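Local coordinates for alpha-catenin-like protein hmp-1 (Caenorhabditis elegans, PDB 5H5M), which links the cadherin–catenin complex to actin filaments at adherens junctions and is required for cell migration and shape changes during embryonic body enclosure and elongation, at residues Leu186-Leu189 and Ala190-Ala194. Residues are numbered along the deposited sequence; the frame is centred on the assembly and turned at random.
Sequences LEKL and APQVA
The flat side-chain amide of Gln192 lies against the preceding helical turn, with Lys188 O over one face, 3.7 Å from Gln192 CD and without a hydrogen bond. The Leu189 side chain crosses that of Gln192 at about a right angle, bringing its CD1 to the oxygen end of the amide from the same side of the plane, 4.0 Å from Gln192 OE1. The puckered ring of Pro191 presents its CD corner to two carbonyls. Glu187 O lies close to the plane through Pro191 N, CA and CD, 3.4 Å from CD, while Lys188 O approaches Pro191 CD from one side of that plane, off the ring's corner, at 3.2 Å.

Two successive regular bonds are missing, those to Glu187 O and Lys188 O, and the helix kinks here. Pro191 has no N-H to give the first, and Gln192 N, instead of supplying the second, makes a weak, bent bond to Leu189 O. The bonds on either side of the gap hold: Ala190 N donates to Leu186 O at 2.9 Å, and Val193 N to Leu189 O nearly axially (C=O...N angle 166°). Leu189 CG, anti to its backbone N (chi1 -171°), leans along the helix to within 3.8 Å of Val193 CG2.

Elsewhere, Leu186 packs on Trp220 and Leu227 of helix 207-233, Ala190 and Val193 on Ala156 and Phe152 of helix 142-166, and Glu187 forms a salt bridge with Arg164. The example is a proline kink within helix 173-202, part of the helical-bundle architecture of the alpha-catenin M domain in the vinculin family.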
loop_
_atom_site.group_PDB
_atom_site.type_symbol
_atom_site.label_atom_id
_atom_site.label_comp_id
_atom_site.label_asym_id
_atom_site.label_seq_id
_atom_site.Cartn_x
_atom_site.Cartn_y
_atom_site.Cartn_z
ATOM N N LEU A 186 -3.702 2.888 18.431
ATOM C CA LEU A 186 -2.937 1.672 18.170
ATOM C C LEU A 186 -1.501 1.816 18.661
ATOM O O LEU A 186 -0.929 0.883 19.223
ATOM C CB LEU A 186 -2.954 1.335 16.678
ATOM C CG LEU A 186 -4.260 0.725 16.164
ATOM C CD1 LEU A 186 -4.306 0.720 14.642
ATOM C CD2 LEU A 186 -4.417 -0.682 16.699
ATOM N N GLU A 187 -0.929 2.994 18.445
ATOM C CA GLU A 187 0.418 3.301 18.909
ATOM C C GLU A 187 0.506 3.195 20.432
ATOM O O GLU A 187 1.522 2.771 20.989
ATOM C CB GLU A 187 0.819 4.700 18.444
ATOM C CG GLU A 187 2.181 5.170 18.916
ATOM C CD GLU A 187 2.515 6.552 18.390
ATOM O OE1 GLU A 187 1.747 7.499 18.670
ATOM O OE2 GLU A 187 3.536 6.689 17.684
ATOM N N LYS A 188 -0.577 3.583 21.094
ATOM C CA LYS A 188 -0.686 3.504 22.542
ATOM C C LYS A 188 -0.877 2.060 23.014
ATOM O O LYS A 188 -0.246 1.611 23.971
ATOM C CB LYS A 188 -1.849 4.380 23.007
ATOM C CG LYS A 188 -2.177 4.315 24.481
ATOM C CD LYS A 188 -3.366 5.215 24.784
ATOM C CE LYS A 188 -3.167 6.602 24.182
ATOM N NZ LYS A 188 -4.408 7.427 24.233
ATOM N N LEU A 189 -1.746 1.339 22.318
ATOM C CA LEU A 189 -2.151 -0.008 22.704
ATOM C C LEU A 189 -1.068 -1.076 22.475
ATOM O O LEU A 189 -0.946 -2.025 23.258
ATOM C CB LEU A 189 -3.422 -0.383 21.938
ATOM C CG LEU A 189 -4.169 -1.663 22.305
ATOM C CD1 LEU A 189 -4.570 -1.654 23.769
ATOM C CD2 LEU A 189 -5.391 -1.825 21.415
ATOM N N ALA A 190 -0.290 -0.909 21.407
ATOM C CA ALA A 190 0.697 -1.904 20.978
ATOM C C ALA A 190 1.680 -2.374 22.069
ATOM O O ALA A 190 1.867 -3.577 22.239
ATOM C CB ALA A 190 1.479 -1.371 19.772
ATOM N N PRO A 191 2.319 -1.443 22.804
ATOM C CA PRO A 191 3.261 -1.958 23.808
ATOM C C PRO A 191 2.550 -2.648 24.971
ATOM O O PRO A 191 3.148 -3.476 25.661
ATOM C CB PRO A 191 3.995 -0.700 24.295
ATOM C CG PRO A 191 3.637 0.391 23.324
ATOM C CD PRO A 191 2.293 0.030 22.785
ATOM N N GLN A 192 1.286 -2.300 25.184
ATOM C CA GLN A 192 0.500 -2.908 26.249
ATOM C C GLN A 192 0.068 -4.312 25.852
ATOM O O GLN A 192 0.045 -5.220 26.685
ATOM C CB GLN A 192 -0.720 -2.045 26.577
ATOM C CG GLN A 192 -0.369 -0.618 26.961
ATOM C CD GLN A 192 -1.595 0.253 27.163
ATOM O OE1 GLN A 192 -2.726 -0.189 26.961
ATOM N NE2 GLN A 192 -1.376 1.499 27.562
ATOM N N VAL A 193 -0.276 -4.482 24.577
ATOM C CA VAL A 193 -0.607 -5.796 24.037
ATOM C C VAL A 193 0.591 -6.729 24.174
ATOM O O VAL A 193 0.451 -7.878 24.591
ATOM C CB VAL A 193 -1.033 -5.720 22.555
ATOM C CG1 VAL A 193 -1.185 -7.119 21.966
ATOM C CG2 VAL A 193 -2.325 -4.938 22.412
ATOM N N ALA A 194 1.772 -6.219 23.836
ATOM C CA ALA A 194 3.008 -6.985 23.963
ATOM C C ALA A 194 3.231 -7.445 25.403
ATOM O O ALA A 194 3.486 -8.621 25.651
ATOM C CB ALA A 194 4.194 -6.164 23.480
#